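Local structure of RNA polymerase sigma factor SIGMA-28 (FliA) (Aquifex aeolicus, 1RP3) at residues Lys34-Asp39 and Leu87-Arg92; Ala79-Leu84 and Ser142-Leu147. The protein probably serves as a flagellar sigma factor that directs RNA polymerase to promoters, and is held here in an inactive conformation by the anti-sigma factor FlgM. All blocks are in the same frame, centred on the assembly; numbering follows the deposited sequence.

Contact 1. Residues Lys34-Asp39 and Leu87-Arg92; sequences KHLPED and LDFGSR
L36 and F89 have the nearest CA atoms of two loops, segment 34-39 following helix 7-33 and segment 87-92 preceding helix 92-112, yet the two stand 10.3 Å apart, so side chains alone bridge the gap. The larger share of the distance is covered by F89, whose CB points at the other loop. Its CG lies anti to the carbonyl carbon (chi1 -74°), and this brings the far end of the ring, CE1 and CZ, up against L36 and P37. The leucine comes in at about a right angle to the phenylalanine: its CD2 methyl rests 3.7 Å from F89 CZ, obliquely to the ring. P37 meets the aromatic ring at its edge, with CD near the ring plane and 4.1 Å from F89 CE1. The two residue types suit their places: a branched leucine can swing a methyl to the ring end, while proline presents a rigid aliphatic surface and has no backbone N-H to satisfy here. At the base of F89, a type I turn from D88 to S91 reverses the chain; S91, the N-cap residue of helix 92-112, gives its OG to D88 O at 3.1 Å, and D88 is tied by a salt bridge to K138. F141 and L145 of helix 129-158 and L84 of helix 66-85 close round the same ring. With an alanine in place of F89, L36 CD2 and P37 CD would probably lose their partner and a gap would open between the loops. No hydrogen bond links the segments, which bury 95 Å² between them; the joint therefore depends on hydrophobic packing and on the shape of a single ring, while polar bonds such as S91 OG to D88 O set the turn that carries it.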
loop_
_atom_site.group_PDB
_atom_site.type_symbol
_atom_site.label_atom_id
_atom_site.label_comp_id
_atom_site.label_asym_id
_atom_site.label_seq_id
_atom_site.Cartn_x
_atom_site.Cartn_y
_atom_site.Cartn_z
ATOM N N LYS A 34 -0.560 -6.292 -1.513
ATOM C CA LYS A 34 -1.768 -6.613 -2.273
ATOM C C LYS A 34 -1.839 -5.895 -3.624
ATOM O O LYS A 34 -2.610 -6.284 -4.505
ATOM C CB LYS A 34 -3.016 -6.281 -1.466
ATOM C CG LYS A 34 -3.213 -7.125 -0.224
ATOM C CD LYS A 34 -4.427 -6.616 0.550
ATOM C CE LYS A 34 -4.799 -7.539 1.695
ATOM N NZ LYS A 34 -6.034 -7.069 2.366
ATOM N N HIS A 35 -1.012 -4.867 -3.793
ATOM C CA HIS A 35 -0.993 -4.082 -5.021
ATOM C C HIS A 35 0.296 -4.264 -5.809
ATOM O O HIS A 35 0.528 -3.573 -6.795
ATOM C CB HIS A 35 -1.122 -2.600 -4.685
ATOM C CG HIS A 35 -2.289 -2.280 -3.800
ATOM N ND1 HIS A 35 -3.423 -1.668 -4.281
ATOM C CD2 HIS A 35 -2.477 -2.468 -2.482
ATOM C CE1 HIS A 35 -4.269 -1.489 -3.278
ATOM N NE2 HIS A 35 -3.730 -1.963 -2.180
ATOM N N LEU A 36 1.170 -5.132 -5.325
ATOM C CA LEU A 36 2.440 -5.348 -5.981
ATOM C C LEU A 36 2.498 -6.657 -6.756
ATOM O O LEU A 36 1.693 -7.559 -6.550
ATOM C CB LEU A 36 3.555 -5.319 -4.934
ATOM C CG LEU A 36 3.998 -3.952 -4.397
ATOM C CD1 LEU A 36 4.815 -4.128 -3.099
ATOM C CD2 LEU A 36 4.800 -3.219 -5.492
ATOM N N PRO A 37 3.407 -6.738 -7.731
ATOM C CA PRO A 37 3.524 -7.981 -8.495
ATOM C C PRO A 37 3.946 -9.038 -7.481
ATOM O O PRO A 37 4.695 -8.751 -6.543
ATOM C CB PRO A 37 4.678 -7.686 -9.456
ATOM C CG PRO A 37 4.640 -6.203 -9.621
ATOM C CD PRO A 37 4.315 -5.695 -8.248
ATOM N N GLU A 38 3.451 -10.252 -7.672
ATOM C CA GLU A 38 3.755 -11.382 -6.808
ATOM C C GLU A 38 5.261 -11.575 -6.549
ATOM O O GLU A 38 5.661 -11.973 -5.452
ATOM C CB GLU A 38 3.147 -12.636 -7.439
ATOM C CG GLU A 38 3.196 -13.893 -6.585
ATOM C CD GLU A 38 2.454 -15.072 -7.227
ATOM O OE1 GLU A 38 2.498 -15.216 -8.475
ATOM O OE2 GLU A 38 1.812 -15.848 -6.478
ATOM N N ASP A 39 6.089 -11.222 -7.531
ATOM C CA ASP A 39 7.541 -11.372 -7.430
ATOM C C ASP A 39 8.238 -10.477 -6.393
ATOM O O ASP A 39 9.400 -10.705 -6.065
ATOM C CB ASP A 39 8.189 -11.177 -8.814
ATOM C CG ASP A 39 8.262 -9.701 -9.240
ATOM O OD1 ASP A 39 7.428 -8.882 -8.791
ATOM O OD2 ASP A 39 9.170 -9.358 -10.031
ATOM N N LEU A 87 12.773 1.628 -7.912
ATOM C CA LEU A 87 12.674 0.522 -8.862
ATOM C C LEU A 87 12.222 0.994 -10.241
ATOM O O LEU A 87 12.093 2.196 -10.486
ATOM C CB LEU A 87 11.748 -0.573 -8.329
ATOM C CG LEU A 87 12.326 -1.665 -7.420
ATOM C CD1 LEU A 87 13.546 -1.187 -6.678
ATOM C CD2 LEU A 87 11.256 -2.112 -6.459
ATOM N N ASP A 88 11.957 0.044 -11.129
ATOM C CA ASP A 88 11.576 0.349 -12.505
ATOM C C ASP A 88 10.088 0.482 -12.783
ATOM O O ASP A 88 9.654 0.244 -13.907
ATOM C CB ASP A 88 12.147 -0.727 -13.426
ATOM C CG ASP A 88 11.456 -2.077 -13.244
ATOM O OD1 ASP A 88 11.045 -2.407 -12.110
ATOM O OD2 ASP A 88 11.301 -2.809 -14.247
ATOM N N PHE A 89 9.306 0.880 -11.790
ATOM C CA PHE A 89 7.866 0.994 -11.992
ATOM C C PHE A 89 7.411 2.049 -12.980
ATOM O O PHE A 89 6.499 1.802 -13.766
ATOM C CB PHE A 89 7.131 1.164 -10.670
ATOM C CG PHE A 89 7.062 -0.092 -9.863
ATOM C CD1 PHE A 89 6.265 -1.151 -10.272
ATOM C CD2 PHE A 89 7.815 -0.230 -8.707
ATOM C CE1 PHE A 89 6.213 -2.326 -9.536
ATOM C CE2 PHE A 89 7.769 -1.400 -7.966
ATOM C CZ PHE A 89 6.970 -2.453 -8.382
ATOM N N GLY A 90 8.035 3.219 -12.951
ATOM C CA GLY A 90 7.635 4.261 -13.880
ATOM C C GLY A 90 8.390 4.261 -15.203
ATOM O O GLY A 90 8.290 5.224 -15.965
ATOM N N SER A 91 9.117 3.177 -15.486
ATOM C CA SER A 91 9.907 3.059 -16.705
ATOM C C SER A 91 9.083 3.123 -17.993
ATOM O O SER A 91 7.874 2.879 -17.990
ATOM C CB SER A 91 10.745 1.779 -16.681
ATOM O OG SER A 91 9.967 0.631 -16.992
ATOM N N ARG A 92 9.756 3.467 -19.089
ATOM C CA ARG A 92 9.119 3.574 -20.400
ATOM C C ARG A 92 8.606 2.223 -20.908
ATOM O O ARG A 92 7.529 2.157 -21.503
ATOM C CB ARG A 92 10.083 4.206 -21.418
#

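Contact 2. Residues Ala79-Leu84 and Ser142-Leu147; sequences AIYDYL and SYILSL
Y81 and L145 have nearly equal first torsions, chi1 -77° and -78°, each with CG anti to the carbonyl carbon and beside the backbone N, and these bring the tyrosine ring and the leucine methyls into the space between two helices. The motif is a helix-helix packing within an all-helical sigma factor: helix 66-85, of the region 2 sequence family, meets helix 129-158, of the region 3 family, and the axes of segments 79-84 and 142-147 run at 127° to each other and pass 11.1 Å apart at closest. Such a wide separation needs long side chains, and Y81 supplies the longest. L145 CD2 reaches the edge of the tyrosine ring near the ring plane, 3.9 Å from Y81 CD1. One position further out on the same side of the ring, Y81 CE1 meets I144 CG2 at 4.1 Å; this methyl approaches obliquely, its side chain lying at about a right angle to the tyrosine. I144 and L145, successive residues of helix 129-158, thus meet neighbouring ring carbons, CE1 and CD1, a task for which branched aliphatic groups are well shaped. Helix 7-33 adds I32 against Y81 and L84, and F86 of the FlgM chain packs on Y81 while its F87 packs on I144, so the anti-sigma factor borders this interface directly. No hydrogen bond crosses between the segments. One turn on from Y81, L84 extends the apolar surface toward L145: L84 CB lies 4.5 Å from L145 CD2, while the other methyl, L145 CD1, sits 4.3 Å from L84 O.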
loop_
_atom_site.group_PDB
_atom_site.type_symbol
_atom_site.label_atom_id
_atom_site.label_comp_id
_atom_site.label_asym_id
_atom_site.label_seq_id
_atom_site.Cartn_x
_atom_site.Cartn_y
_atom_site.Cartn_z
ATOM N N ALA A 79 9.345 5.009 3.892
ATOM C CA ALA A 79 10.563 4.256 3.597
ATOM C C ALA A 79 10.307 3.146 2.590
ATOM O O ALA A 79 11.163 2.840 1.769
ATOM C CB ALA A 79 11.174 3.676 4.878
ATOM N N ILE A 80 9.123 2.550 2.645
ATOM C CA ILE A 80 8.792 1.464 1.735
ATOM C C ILE A 80 8.563 2.017 0.331
ATOM O O ILE A 80 9.063 1.458 -0.642
ATOM C CB ILE A 80 7.582 0.641 2.271
ATOM C CG1 ILE A 80 7.998 -0.117 3.530
ATOM C CG2 ILE A 80 7.054 -0.323 1.236
ATOM C CD1 ILE A 80 6.862 -0.873 4.207
ATOM N N TYR A 81 7.820 3.119 0.221
ATOM C CA TYR A 81 7.579 3.736 -1.085
ATOM C C TYR A 81 8.874 4.329 -1.638
ATOM O O TYR A 81 9.075 4.363 -2.858
ATOM C CB TYR A 81 6.464 4.787 -1.004
ATOM C CG TYR A 81 5.083 4.172 -0.943
ATOM C CD1 TYR A 81 4.534 3.543 -2.059
ATOM C CD2 TYR A 81 4.349 4.181 0.232
ATOM C CE1 TYR A 81 3.287 2.935 -2.003
ATOM C CE2 TYR A 81 3.108 3.578 0.303
ATOM C CZ TYR A 81 2.581 2.959 -0.821
ATOM O OH TYR A 81 1.335 2.387 -0.767
ATOM N N ASP A 82 9.766 4.761 -0.745
ATOM C CA ASP A 82 11.059 5.304 -1.161
ATOM C C ASP A 82 11.814 4.229 -1.916
ATOM O O ASP A 82 12.465 4.508 -2.927
ATOM C CB ASP A 82 11.928 5.716 0.037
ATOM C CG ASP A 82 11.619 7.122 0.549
ATOM O OD1 ASP A 82 10.981 7.912 -0.183
ATOM O OD2 ASP A 82 12.018 7.432 1.700
ATOM N N TYR A 83 11.759 3.006 -1.389
ATOM C CA TYR A 83 12.445 1.893 -2.012
ATOM C C TYR A 83 11.733 1.439 -3.290
ATOM O O TYR A 83 12.381 1.188 -4.303
ATOM C CB TYR A 83 12.595 0.725 -1.030
ATOM C CG TYR A 83 12.792 -0.616 -1.704
ATOM C CD1 TYR A 83 13.981 -0.916 -2.366
ATOM C CD2 TYR A 83 11.784 -1.578 -1.693
ATOM C CE1 TYR A 83 14.166 -2.140 -2.998
ATOM C CE2 TYR A 83 11.960 -2.799 -2.322
ATOM C CZ TYR A 83 13.153 -3.076 -2.975
ATOM O OH TYR A 83 13.322 -4.284 -3.624
ATOM N N LEU A 84 10.412 1.325 -3.240
ATOM C CA LEU A 84 9.672 0.888 -4.415
ATOM C C LEU A 84 9.812 1.870 -5.574
ATOM O O LEU A 84 9.868 1.467 -6.732
ATOM C CB LEU A 84 8.203 0.651 -4.066
ATOM C CG LEU A 84 7.951 -0.542 -3.142
ATOM C CD1 LEU A 84 6.537 -0.491 -2.594
ATOM C CD2 LEU A 84 8.209 -1.832 -3.898
ATOM N N SER A 142 2.490 1.737 -10.713
ATOM C CA SER A 142 3.032 3.010 -11.174
ATOM C C SER A 142 2.050 4.124 -10.849
ATOM O O SER A 142 2.459 5.216 -10.471
ATOM C CB SER A 142 3.249 2.989 -12.689
ATOM O OG SER A 142 4.184 1.995 -13.057
ATOM N N TYR A 143 0.759 3.848 -11.007
ATOM C CA TYR A 143 -0.263 4.840 -10.706
ATOM C C TYR A 143 -0.428 5.011 -9.206
ATOM O O TYR A 143 -0.847 6.066 -8.734
ATOM C CB TYR A 143 -1.586 4.481 -11.371
ATOM C CG TYR A 143 -1.538 4.616 -12.881
ATOM C CD1 TYR A 143 -1.475 5.878 -13.491
ATOM C CD2 TYR A 143 -1.512 3.486 -13.703
ATOM C CE1 TYR A 143 -1.391 6.005 -14.881
ATOM C CE2 TYR A 143 -1.425 3.604 -15.092
ATOM C CZ TYR A 143 -1.363 4.863 -15.675
ATOM O OH TYR A 143 -1.287 4.978 -17.047
ATOM N N ILE A 144 -0.090 3.973 -8.452
ATOM C CA ILE A 144 -0.165 4.055 -7.002
ATOM C C ILE A 144 0.966 4.957 -6.540
ATOM O O ILE A 144 0.766 5.829 -5.703
ATOM C CB ILE A 144 -0.064 2.657 -6.354
ATOM C CG1 ILE A 144 -1.426 1.984 -6.438
ATOM C CG2 ILE A 144 0.402 2.743 -4.891
ATOM C CD1 ILE A 144 -1.396 0.525 -6.125
ATOM N N LEU A 145 2.141 4.770 -7.127
ATOM C CA LEU A 145 3.308 5.575 -6.786
ATOM C C LEU A 145 3.055 7.049 -7.058
ATOM O O LEU A 145 3.277 7.904 -6.193
ATOM C CB LEU A 145 4.525 5.111 -7.577
ATOM C CG LEU A 145 5.197 3.849 -7.046
ATOM C CD1 LEU A 145 6.234 3.383 -8.020
ATOM C CD2 LEU A 145 5.819 4.111 -5.669
ATOM N N SER A 146 2.605 7.344 -8.274
ATOM C CA SER A 146 2.302 8.718 -8.658
ATOM C C SER A 146 1.292 9.351 -7.704
ATOM O O SER A 146 1.447 10.499 -7.311
ATOM C CB SER A 146 1.777 8.771 -10.094
ATOM O OG SER A 146 2.812 8.433 -10.990
ATOM N N LEU A 147 0.268 8.600 -7.322
ATOM C CA LEU A 147 -0.716 9.136 -6.401
ATOM C C LEU A 147 -0.118 9.317 -5.004
ATOM O O LEU A 147 -0.508 10.225 -4.280
ATOM C CB LEU A 147 -1.949 8.243 -6.341
ATOM C CG LEU A 147 -3.082 8.795 -5.484
ATOM C CD1 LEU A 147 -3.384 10.242 -5.895
ATOM C CD2 LEU A 147 -4.322 7.913 -5.629
#

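Both contacts are buried and neither is a surface joint; contact 2 lies nearer the middle of the chain, its centre about 7 Å from the chain's centre against about 11 Å for contact 1. Contact 1 joins two loops, contact 2 two helices, yet both involve the same two helices: loop 87-92 directly follows helix 66-85, and F89 also packs on L145 of helix 129-158, with F89 CB 3.6 Å from L145 CD1. Both are apolar across the segments, but contact 1 converges on a phenylalanine anchored in a turn, whereas in contact 2 a tyrosine and a leucine from one helix meet adjacent aliphatic residues of another. H35 CB, touching I144 CD1 at 3.5 Å, also joins them.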